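PDB 4KGM: Thg1-like uncharacterized protein from Bacillus thuringiensis, which probably adds nucleotides to the 5' end of tRNA in the 3'-to-5' direction, as Thg1-like proteins do, and binds ATP with magnesium in a polymerase-palm-like catalytic domain. Local coordinates for residues 22-27 against 82-87; 51-56 against 110-115; 71-76 against 148-153. All blocks are in the same frame, centred on the assembly; numbering follows the deposited sequence.

Interaction 1. Residues 22-27 against 82-87; sequences RMPVIV and TNYDKL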
loop_
_atom_site.group_PDB
_atom_site.type_symbol
_atom_site.label_atom_id
_atom_site.label_comp_id
_atom_site.label_asym_id
_atom_site.label_seq_id
_atom_site.Cartn_x
_atom_site.Cartn_y
_atom_site.Cartn_z
ATOM N N ARG A 22 1.503 17.464 -1.119
ATOM C CA ARG A 22 2.338 18.544 -0.594
ATOM C C ARG A 22 3.737 18.106 -0.165
ATOM O O ARG A 22 4.249 18.556 0.859
ATOM C CB ARG A 22 1.631 19.283 0.547
ATOM C CG ARG A 22 0.417 20.082 0.098
ATOM C CD ARG A 22 -0.046 21.043 1.179
ATOM N NE ARG A 22 0.983 22.025 1.512
ATOM C CZ ARG A 22 1.186 23.150 0.834
ATOM N NH1 ARG A 22 0.432 23.437 -0.219
ATOM N NH2 ARG A 22 2.145 23.988 1.205
ATOM N N MET A 23 4.348 17.231 -0.957
ATOM C CA MET A 23 5.733 16.835 -0.739
ATOM C C MET A 23 6.370 16.357 -2.046
ATOM O O MET A 23 5.667 15.879 -2.937
ATOM C CB MET A 23 5.838 15.776 0.370
ATOM C CG MET A 23 5.134 14.467 0.088
ATOM S SD MET A 23 5.356 13.309 1.459
ATOM C CE MET A 23 4.590 14.225 2.796
ATOM N N PRO A 24 7.701 16.511 -2.174
ATOM C CA PRO A 24 8.430 16.161 -3.400
ATOM C C PRO A 24 8.141 14.749 -3.900
ATOM O O PRO A 24 8.160 13.798 -3.119
ATOM C CB PRO A 24 9.894 16.265 -2.971
ATOM C CG PRO A 24 9.891 17.291 -1.901
ATOM C CD PRO A 24 8.593 17.108 -1.162
ATOM N N VAL A 25 7.873 14.630 -5.197
ATOM C CA VAL A 25 7.667 13.332 -5.833
ATOM C C VAL A 25 8.770 13.054 -6.853
ATOM O O VAL A 25 9.111 13.917 -7.662
ATOM C CB VAL A 25 6.291 13.258 -6.534
ATOM C CG1 VAL A 25 6.216 12.047 -7.451
ATOM C CG2 VAL A 25 5.171 13.224 -5.504
ATOM N N ILE A 26 9.331 11.851 -6.799
ATOM C CA ILE A 26 10.344 11.433 -7.756
ATOM C C ILE A 26 9.838 10.275 -8.611
ATOM O O ILE A 26 9.344 9.275 -8.087
ATOM C CB ILE A 26 11.644 11.002 -7.050
ATOM C CG1 ILE A 26 12.293 12.197 -6.350
ATOM C CG2 ILE A 26 12.614 10.387 -8.047
ATOM C CD1 ILE A 26 12.793 13.255 -7.301
ATOM N N VAL A 27 9.960 10.420 -9.928
ATOM C CA VAL A 27 9.615 9.352 -10.857
ATOM C C VAL A 27 10.850 8.910 -11.635
ATOM O O VAL A 27 11.508 9.729 -12.278
ATOM C CB VAL A 27 8.547 9.805 -11.865
ATOM C CG1 VAL A 27 8.243 8.685 -12.851
ATOM C CG2 VAL A 27 7.283 10.243 -11.140
ATOM N N THR A 82 6.967 18.516 -7.985
ATOM C CA THR A 82 6.505 19.185 -6.775
ATOM C C THR A 82 5.054 19.610 -6.949
ATOM O O THR A 82 4.643 19.997 -8.042
ATOM C CB THR A 82 7.358 20.422 -6.430
ATOM O OG1 THR A 82 7.208 21.413 -7.454
ATOM C CG2 THR A 82 8.825 20.042 -6.297
ATOM N N ASN A 83 4.281 19.537 -5.869
ATOM C CA ASN A 83 2.862 19.868 -5.922
ATOM C C ASN A 83 2.441 20.820 -4.807
ATOM O O ASN A 83 1.292 20.799 -4.367
ATOM C CB ASN A 83 2.020 18.594 -5.860
ATOM C CG ASN A 83 2.358 17.736 -4.657
ATOM O OD1 ASN A 83 3.157 18.128 -3.803
ATOM N ND2 ASN A 83 1.752 16.554 -4.581
ATOM N N TYR A 84 3.374 21.649 -4.353
ATOM C CA TYR A 84 3.107 22.564 -3.250
ATOM C C TYR A 84 3.582 23.982 -3.551
ATOM O O TYR A 84 3.922 24.736 -2.638
ATOM C CB TYR A 84 3.757 22.050 -1.965
ATOM C CG TYR A 84 5.202 21.633 -2.130
ATOM C CD1 TYR A 84 5.534 20.317 -2.434
ATOM C CD2 TYR A 84 6.234 22.551 -1.981
ATOM C CE1 TYR A 84 6.853 19.929 -2.586
ATOM C CE2 TYR A 84 7.556 22.170 -2.132
ATOM C CZ TYR A 84 7.859 20.858 -2.434
ATOM O OH TYR A 84 9.172 20.473 -2.584
ATOM N N ASP A 85 3.600 24.335 -4.833
ATOM C CA ASP A 85 4.005 25.667 -5.270
ATOM C C ASP A 85 3.109 26.728 -4.639
ATOM O O ASP A 85 3.592 27.708 -4.070
ATOM C CB ASP A 85 3.939 25.769 -6.795
ATOM C CG ASP A 85 4.762 24.699 -7.492
ATOM O OD1 ASP A 85 5.241 24.961 -8.615
ATOM O OD2 ASP A 85 4.926 23.599 -6.921
ATOM N N LYS A 86 1.801 26.518 -4.749
ATOM C CA LYS A 86 0.820 27.385 -4.112
ATOM C C LYS A 86 0.024 26.590 -3.086
ATOM O O LYS A 86 0.325 25.424 -2.823
ATOM C CB LYS A 86 -0.134 27.974 -5.153
ATOM C CG LYS A 86 0.543 28.814 -6.219
ATOM C CD LYS A 86 -0.472 29.326 -7.227
ATOM C CE LYS A 86 0.188 30.175 -8.300
ATOM N NZ LYS A 86 -0.798 30.644 -9.313
ATOM N N LEU A 87 -0.989 27.222 -2.505
ATOM C CA LEU A 87 -1.876 26.537 -1.575
ATOM C C LEU A 87 -2.947 25.774 -2.344
ATOM O O LEU A 87 -3.564 24.846 -1.819
ATOM C CB LEU A 87 -2.526 27.534 -0.612
ATOM C CG LEU A 87 -1.882 27.704 0.768
ATOM C CD1 LEU A 87 -0.402 28.033 0.652
ATOM C CD2 LEU A 87 -2.613 28.774 1.569
HETATM O O HOH W 1 2.298 26.697 -0.859
HETATM O O HOH W 2 3.118 14.556 -2.979
#

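Interaction 2. Residues 51-56 against 110-115; sequences EAFWET and AKFNEV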
loop_
_atom_site.group_PDB
_atom_site.type_symbol
_atom_site.label_atom_id
_atom_site.label_comp_id
_atom_site.label_asym_id
_atom_site.label_seq_id
_atom_site.Cartn_x
_atom_site.Cartn_y
_atom_site.Cartn_z
ATOM N N GLU A 51 20.745 11.591 -27.432
ATOM C CA GLU A 51 19.909 12.712 -27.853
ATOM C C GLU A 51 18.447 12.305 -28.015
ATOM O O GLU A 51 17.560 13.157 -28.082
ATOM C CB GLU A 51 20.435 13.327 -29.151
ATOM C CG GLU A 51 21.724 14.113 -28.982
ATOM C CD GLU A 51 22.203 14.740 -30.277
ATOM O OE1 GLU A 51 21.485 14.634 -31.294
ATOM O OE2 GLU A 51 23.301 15.338 -30.275
ATOM N N ALA A 52 18.204 11.000 -28.087
ATOM C CA ALA A 52 16.846 10.479 -28.159
ATOM C C ALA A 52 16.222 10.479 -26.767
ATOM O O ALA A 52 15.014 10.672 -26.616
ATOM C CB ALA A 52 16.843 9.079 -28.747
ATOM N N PHE A 53 17.056 10.259 -25.754
ATOM C CA PHE A 53 16.620 10.350 -24.367
ATOM C C PHE A 53 16.373 11.802 -23.985
ATOM O O PHE A 53 15.445 12.109 -23.235
ATOM C CB PHE A 53 17.663 9.743 -23.427
ATOM C CG PHE A 53 17.538 8.255 -23.256
ATOM C CD1 PHE A 53 16.543 7.718 -22.455
ATOM C CD2 PHE A 53 18.422 7.394 -23.885
ATOM C CE1 PHE A 53 16.427 6.352 -22.294
ATOM C CE2 PHE A 53 18.311 6.026 -23.726
ATOM C CZ PHE A 53 17.311 5.504 -22.930
ATOM N N TRP A 54 17.207 12.694 -24.508
ATOM C CA TRP A 54 17.099 14.114 -24.195
ATOM C C TRP A 54 15.804 14.701 -24.744
ATOM O O TRP A 54 15.181 15.551 -24.110
ATOM C CB TRP A 54 18.311 14.878 -24.730
ATOM C CG TRP A 54 19.612 14.403 -24.158
ATOM C CD1 TRP A 54 19.783 13.585 -23.078
ATOM C CD2 TRP A 54 20.927 14.706 -24.643
ATOM N NE1 TRP A 54 21.121 13.362 -22.860
ATOM C CE2 TRP A 54 21.844 14.040 -23.806
ATOM C CE3 TRP A 54 21.416 15.477 -25.701
ATOM C CZ2 TRP A 54 23.223 14.122 -23.995
ATOM C CZ3 TRP A 54 22.786 15.558 -25.887
ATOM C CH2 TRP A 54 23.671 14.885 -25.038
ATOM N N GLU A 55 15.401 14.240 -25.924
ATOM C CA GLU A 55 14.132 14.659 -26.507
ATOM C C GLU A 55 12.977 14.035 -25.738
ATOM O O GLU A 55 11.903 14.623 -25.621
ATOM C CB GLU A 55 14.058 14.275 -27.985
ATOM C CG GLU A 55 14.943 15.120 -28.880
ATOM C CD GLU A 55 14.598 16.595 -28.805
ATOM O OE1 GLU A 55 13.447 16.955 -29.133
ATOM O OE2 GLU A 55 15.475 17.394 -28.411
ATOM N N THR A 56 13.209 12.835 -25.216
ATOM C CA THR A 56 12.226 12.164 -24.381
ATOM C C THR A 56 12.066 12.926 -23.070
ATOM O O THR A 56 10.948 13.163 -22.609
ATOM C CB THR A 56 12.638 10.709 -24.089
ATOM O OG1 THR A 56 12.719 9.979 -25.320
ATOM C CG2 THR A 56 11.627 10.036 -23.178
ATOM N N ALA A 110 6.525 6.351 -25.960
ATOM C CA ALA A 110 5.993 6.938 -27.187
ATOM C C ALA A 110 7.007 7.837 -27.892
ATOM O O ALA A 110 7.282 7.669 -29.081
ATOM C CB ALA A 110 4.709 7.707 -26.897
ATOM N N LYS A 111 7.561 8.791 -27.151
ATOM C CA LYS A 111 8.501 9.748 -27.719
ATOM C C LYS A 111 9.803 9.083 -28.156
ATOM O O LYS A 111 10.298 9.343 -29.254
ATOM C CB LYS A 111 8.782 10.882 -26.727
ATOM C CG LYS A 111 9.812 11.905 -27.202
ATOM C CD LYS A 111 9.462 12.481 -28.572
ATOM C CE LYS A 111 8.125 13.207 -28.563
ATOM N NZ LYS A 111 7.731 13.671 -29.924
ATOM N N PHE A 112 10.345 8.224 -27.298
ATOM C CA PHE A 112 11.622 7.568 -27.563
ATOM C C PHE A 112 11.578 6.731 -28.837
ATOM O O PHE A 112 12.433 6.876 -29.712
ATOM C CB PHE A 112 12.033 6.696 -26.375
ATOM C CG PHE A 112 13.432 6.161 -26.469
ATOM C CD1 PHE A 112 14.502 6.904 -25.998
ATOM C CD2 PHE A 112 13.679 4.914 -27.019
ATOM C CE1 PHE A 112 15.790 6.415 -26.080
ATOM C CE2 PHE A 112 14.967 4.421 -27.103
ATOM C CZ PHE A 112 16.022 5.172 -26.632
ATOM N N ASN A 113 10.582 5.857 -28.936
ATOM C CA ASN A 113 10.415 5.024 -30.120
ATOM C C ASN A 113 10.242 5.854 -31.391
ATOM O O ASN A 113 10.804 5.520 -32.432
ATOM C CB ASN A 113 9.239 4.061 -29.945
ATOM C CG ASN A 113 9.618 2.811 -29.173
ATOM O OD1 ASN A 113 10.661 2.204 -29.422
ATOM N ND2 ASN A 113 8.770 2.418 -28.228
ATOM N N GLU A 114 9.471 6.935 -31.297
ATOM C CA GLU A 114 9.242 7.818 -32.437
ATOM C C GLU A 114 10.542 8.413 -32.971
ATOM O O GLU A 114 10.829 8.331 -34.165
ATOM C CB GLU A 114 8.283 8.950 -32.062
ATOM C CG GLU A 114 8.223 10.064 -33.100
ATOM C CD GLU A 114 7.357 11.231 -32.668
ATOM O OE1 GLU A 114 6.157 11.249 -33.019
ATOM O OE2 GLU A 114 7.877 12.138 -31.983
ATOM N N VAL A 115 11.319 9.013 -32.076
ATOM C CA VAL A 115 12.577 9.651 -32.445
ATOM C C VAL A 115 13.598 8.639 -32.960
ATOM O O VAL A 115 14.279 8.879 -33.957
ATOM C CB VAL A 115 13.179 10.426 -31.251
ATOM C CG1 VAL A 115 14.600 10.881 -31.559
ATOM C CG2 VAL A 115 12.298 11.612 -30.894
#

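Interaction 3. Residues 71-76 against 148-153; sequences YHQSDE and QQDASK. With MG (magnesium ion), chain G; MG (magnesium ion), chain H; ATP (adenosine-5'-triphosphate), chain E.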
loop_
_atom_site.group_PDB
_atom_site.type_symbol
_atom_site.label_atom_id
_atom_site.label_comp_id
_atom_site.label_asym_id
_atom_site.label_seq_id
_atom_site.Cartn_x
_atom_site.Cartn_y
_atom_site.Cartn_z
ATOM N N TYR A 71 16.514 14.383 -14.882
ATOM C CA TYR A 71 17.915 13.986 -14.947
ATOM C C TYR A 71 18.099 12.709 -15.758
ATOM O O TYR A 71 17.474 11.687 -15.472
ATOM C CB TYR A 71 18.488 13.799 -13.540
ATOM C CG TYR A 71 19.882 13.217 -13.529
ATOM C CD1 TYR A 71 20.988 14.009 -13.812
ATOM C CD2 TYR A 71 20.094 11.876 -13.235
ATOM C CE1 TYR A 71 22.266 13.480 -13.804
ATOM C CE2 TYR A 71 21.366 11.339 -13.225
ATOM C CZ TYR A 71 22.449 12.146 -13.509
ATOM O OH TYR A 71 23.719 11.615 -13.499
ATOM N N HIS A 72 18.964 12.768 -16.767
ATOM C CA HIS A 72 19.250 11.589 -17.579
ATOM C C HIS A 72 20.642 11.018 -17.343
ATOM O O HIS A 72 21.609 11.752 -17.136
ATOM C CB HIS A 72 19.071 11.874 -19.070
ATOM C CG HIS A 72 19.547 10.757 -19.947
ATOM N ND1 HIS A 72 20.737 10.809 -20.642
ATOM C CD2 HIS A 72 19.010 9.542 -20.212
ATOM C CE1 HIS A 72 20.903 9.683 -21.312
ATOM N NE2 HIS A 72 19.870 8.896 -21.068
ATOM N N GLN A 73 20.721 9.693 -17.385
ATOM C CA GLN A 73 21.979 8.967 -17.325
ATOM C C GLN A 73 21.732 7.544 -17.812
ATOM O O GLN A 73 20.769 6.905 -17.391
ATOM C CB GLN A 73 22.534 8.961 -15.901
ATOM C CG GLN A 73 23.429 7.778 -15.595
ATOM C CD GLN A 73 22.729 6.718 -14.772
ATOM O OE1 GLN A 73 22.581 5.576 -15.204
ATOM N NE2 GLN A 73 22.298 7.092 -13.572
ATOM N N SER A 74 22.595 7.063 -18.704
ATOM C CA SER A 74 22.438 5.739 -19.305
ATOM C C SER A 74 21.047 5.555 -19.909
ATOM O O SER A 74 20.644 6.300 -20.802
ATOM C CB SER A 74 22.716 4.636 -18.278
ATOM O OG SER A 74 23.967 4.827 -17.644
ATOM N N ASP A 75 20.314 4.569 -19.405
ATOM C CA ASP A 75 18.974 4.281 -19.907
ATOM C C ASP A 75 17.896 4.626 -18.882
ATOM O O ASP A 75 16.776 4.122 -18.958
ATOM C CB ASP A 75 18.857 2.808 -20.300
ATOM C CG ASP A 75 18.943 1.879 -19.106
ATOM O OD1 ASP A 75 19.623 2.238 -18.120
ATOM O OD2 ASP A 75 18.328 0.793 -19.151
ATOM N N GLU A 76 18.234 5.483 -17.925
ATOM C CA GLU A 76 17.285 5.849 -16.883
ATOM C C GLU A 76 16.933 7.333 -16.917
ATOM O O GLU A 76 17.740 8.167 -17.331
ATOM C CB GLU A 76 17.806 5.460 -15.499
ATOM C CG GLU A 76 18.794 6.447 -14.909
ATOM C CD GLU A 76 19.126 6.141 -13.466
ATOM O OE1 GLU A 76 19.075 4.954 -13.081
ATOM O OE2 GLU A 76 19.427 7.091 -12.715
ATOM N N GLN A 148 23.962 10.752 -9.600
ATOM C CA GLN A 148 25.195 11.164 -10.262
ATOM C C GLN A 148 26.365 10.265 -9.871
ATOM O O GLN A 148 27.252 10.003 -10.682
ATOM C CB GLN A 148 25.526 12.624 -9.945
ATOM C CG GLN A 148 24.804 13.634 -10.820
ATOM C CD GLN A 148 25.316 15.046 -10.616
ATOM O OE1 GLN A 148 25.946 15.350 -9.602
ATOM N NE2 GLN A 148 25.051 15.918 -11.584
ATOM N N GLN A 149 26.365 9.798 -8.627
ATOM C CA GLN A 149 27.401 8.882 -8.160
ATOM C C GLN A 149 27.243 7.516 -8.818
ATOM O O GLN A 149 28.212 6.775 -8.976
ATOM C CB GLN A 149 27.373 8.757 -6.634
ATOM C CG GLN A 149 27.840 10.010 -5.903
ATOM C CD GLN A 149 27.712 9.896 -4.394
ATOM O OE1 GLN A 149 27.425 8.824 -3.859
ATOM N NE2 GLN A 149 27.923 11.009 -3.698
ATOM N N ASP A 150 26.014 7.190 -9.202
ATOM C CA ASP A 150 25.741 5.960 -9.933
ATOM C C ASP A 150 26.009 6.182 -11.418
ATOM O O ASP A 150 26.202 5.231 -12.178
ATOM C CB ASP A 150 24.295 5.515 -9.713
ATOM C CG ASP A 150 23.983 4.192 -10.386
ATOM O OD1 ASP A 150 23.495 4.210 -11.537
ATOM O OD2 ASP A 150 24.227 3.134 -9.768
ATOM N N ALA A 151 26.020 7.450 -11.819
ATOM C CA ALA A 151 26.304 7.818 -13.200
ATOM C C ALA A 151 27.792 7.681 -13.505
ATOM O O ALA A 151 28.174 7.167 -14.554
ATOM C CB ALA A 151 25.840 9.239 -13.473
ATOM N N SER A 152 28.624 8.146 -12.578
ATOM C CA SER A 152 30.072 8.116 -12.756
ATOM C C SER A 152 30.625 6.696 -12.695
ATOM O O SER A 152 31.500 6.332 -13.478
ATOM C CB SER A 152 30.760 8.999 -11.711
ATOM O OG SER A 152 30.376 10.356 -11.854
ATOM N N LYS A 153 30.109 5.897 -11.766
ATOM C CA LYS A 153 30.564 4.519 -11.617
ATOM C C LYS A 153 30.196 3.691 -12.846
ATOM O O LYS A 153 30.934 2.792 -13.243
ATOM C CB LYS A 153 29.987 3.888 -10.347
ATOM C CG LYS A 153 30.590 2.535 -10.001
ATOM C CD LYS A 153 30.120 2.043 -8.641
ATOM C CE LYS A 153 28.617 1.816 -8.617
ATOM N NZ LYS A 153 28.157 1.295 -7.299
HETATM MG MG MG G . 17.495 -0.799 -18.006
HETATM MG MG MG H . 19.406 1.050 -16.107
HETATM P PG ATP E . 16.911 -4.221 -17.198
HETATM O O1G ATP E . 17.614 -4.574 -15.908
HETATM O O2G ATP E . 15.759 -5.130 -17.557
HETATM O O3G ATP E . 16.596 -2.751 -17.336
HETATM P PB ATP E . 19.146 -3.464 -18.757
HETATM O O1B ATP E . 18.476 -2.184 -19.199
HETATM O O2B ATP E . 20.095 -4.156 -19.704
HETATM O O3B ATP E . 18.019 -4.534 -18.331
HETATM P PA ATP E . 20.729 -1.819 -17.170
HETATM O O1A ATP E . 21.676 -1.965 -16.004
HETATM O O2A ATP E . 19.714 -0.702 -17.195
HETATM O O3A ATP E . 19.947 -3.207 -17.385
HETATM O "O5'" ATP E . 21.581 -1.748 -18.536
HETATM C "C5'" ATP E . 21.748 -0.518 -19.236
HETATM C "C4'" ATP E . 22.454 -0.792 -20.559
HETATM O "O4'" ATP E . 22.241 0.275 -21.484
HETATM C "C3'" ATP E . 23.957 -0.935 -20.376
HETATM O "O3'" ATP E . 24.348 -2.292 -20.606
HETATM C "C2'" ATP E . 24.586 -0.030 -21.418
HETATM O "O2'" ATP E . 25.503 -0.769 -22.230
HETATM C "C1'" ATP E . 23.426 0.483 -22.257
HETATM N N9 ATP E . 23.600 1.922 -22.584
HETATM C C8 ATP E . 23.226 2.963 -21.816
HETATM N N7 ATP E . 23.529 4.145 -22.411
HETATM C C5 ATP E . 24.109 3.867 -23.592
HETATM C C6 ATP E . 24.671 4.649 -24.719
HETATM N N6 ATP E . 24.671 6.004 -24.701
HETATM N N1 ATP E . 25.181 3.964 -25.766
HETATM C C2 ATP E . 25.187 2.618 -25.797
HETATM N N3 ATP E . 24.696 1.846 -24.812
HETATM C C4 ATP E . 24.153 2.401 -23.702
HETATM O O HOH W 3 19.468 0.826 -14.154
#

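Interaction 1. Residues 22-27 against 82-87
Tyr84 lies along the backbone of Arg22, Met23 and Pro24, where the chain runs into strand 25-31, and the packing here is mostly ring against main chain. CD1 of Tyr84 comes 3.6 Å from Met23 N, and Pro24 N sits at the ring's edge. The proline ring then closes on the far end of the tyrosine: Pro24 CD is 3.6 Å from Tyr84 CE1, and Pro24 CG reaches Tyr84 OH. What sets the ring there is a chi1 of 48°, which tucks CG between the backbone N and the carbonyl carbon. The hydroxyl itself bonds to Val237 O, near the C-terminus.

Hydrogen bonding is sparse across the pair. The chain of Arg22 bends at chi3 (61°), bringing the guanidinium round so that Tyr84 CB sits over the centre of one face while Arg22 NH1 reaches Lys86 O at 3.3 Å. That oxygen lies close to the guanidinium plane, and the bond is moderately bent, 146° at the hydrogen. Asn83 OD1 takes a weak bond from Met23 N at 3.2 Å, while its ND2 is held by Ser91 OG.

Two waters add bridges. One links Asn83 ND2 to Met23 O, 2.9 Å from each of them; the other donates to Tyr84 O and accepts weakly from Arg22 NH2.

The main charged partner of Arg22 is Asp138 of the second subunit, through a salt bridge at NH2. A single guanidinium therefore ties the loop after strand 76-81 to a neighbouring subunit, and with one long direct bond and one weak one, the rest of this join depends on the tyrosine's packing and on water.

Interaction 2. Residues 51-56 against 110-115
Phe112 drives its CE1 corner into the face of Phe53, an aromatic contact between helices 47-63 and 97-119. The two rings form an edge-to-face pair, with centroids 4.5 Å apart and planes at 51°, well short of perpendicular. Phe112 CE1 stands over the middle of the Phe53 ring, 3.5 Å from Phe53 CE2. The torsions explain the meeting: Phe112 has CG anti to the backbone N (chi1 -171°), which swings a ring rooted to the side of the interface across to its partner, while Phe53 keeps CG beside its own backbone N.

Ala52 packs beside Phe112. Ala52 CB touches Phe112 CE1 at 3.9 Å and also meets Val115 CG1, and so fits between an aromatic ring and a valine branch of the other helix.

Thr56 turns OG1 back along its own helix to Ala52 O at 2.7 Å, an oxygen that also accepts the helical bond from Thr56 N. The same OG1 lies in the plane of the Phe112 ring at its edge, 3.5 Å from Phe112 CB. Lys111 contributes its aliphatic part: CG rests 3.7 Å from Thr56 CA, after which bends at chi2 and chi3 turn the chain away, and NZ pairs with Glu114 OE2 at 2.6 Å.

The axes of these helical segments approach to 8.6 Å, their directions 140° apart, so the helices are well off antiparallel. Beyond the pair, Phe53 stacks on His72, Phe112 meets Phe128 edge to face, and Glu114 reaches Arg117 of the fourth subunit.

No hydrogen bond joins the two segments. The threonine hydroxyl spends its proton within its own helix and the lysine charge is paired within the other, so the join itself is made by apolar and aromatic packing.

Interaction 3. Residues 71-76 against 148-153
Strand 67-73 runs into the tight turn that carries a metal-binding aspartate of the palm-like domain, and helix 140-160 packs alongside it, the axes of the two short segments only 21° from parallel. Ala151 is the meeting point. Ala151 CB lies 3.2 Å from Tyr71 OH, at the edge of the phenol ring, and 3.5 Å from Gln73 CG. Tyr71 and Gln73 both point toward the helix, as alternate residues of a strand do, and the small methyl group fits between them. Gln148 CG closes on the hydroxyl from one helical turn earlier, 3.5 Å from Tyr71 OH, which is itself hydrogen-bonded to Arg198 O; the amide of Gln148 goes to Pro224 and Ile226.

Past Gln73 the chain makes a type II' beta turn to Glu76, the hairpin linking strands 67-73 and 76-81 in the antiparallel sheet of the palm. Gln73 bends at chi2 (-103°), which carries its amide back over the turn: Gln73 OE1 accepts from Ser74 OG at 2.9 Å, in the carbonyl plane on a lone pair. The Asp150 side chain crosses that of Gln73 at about a right angle, with Asp150 OD1 3.7 Å from Gln73 NE2.

Asp75, within the turn, bridges both magnesium ions, with OD2 2.1 Å from the magnesium ion of chain G and OD1 on that of chain H. The first also takes one oxygen from each of the three ATP phosphates, and Asp30 and Gly31 complete the protein's share of this two-metal site. Ser74 passes close to the adenine, its CA 3.7 Å from ATP N7.

Overall arrangement
Interactions 2 and 3 touch directly, although their centres are about 17 Å apart: Phe53 CG lies 3.3 Å from His72 NE2, and Phe53 CZ packs 3.7 Å from Asp75 CA. Phe53 of interaction 2 thus packs directly on the metal-bearing turn, its side chain about 6 Å from ATP, while helix 140-160 approaches the same hairpin in interaction 3. Interaction 1 is more remote, its centre about 24 Å from that of interaction 3 and about 26 Å from that of interaction 2. It shares the sheet with interaction 3, since strand 25-31, which starts there, leads to Asp30 and Gly31 at the magnesium ions.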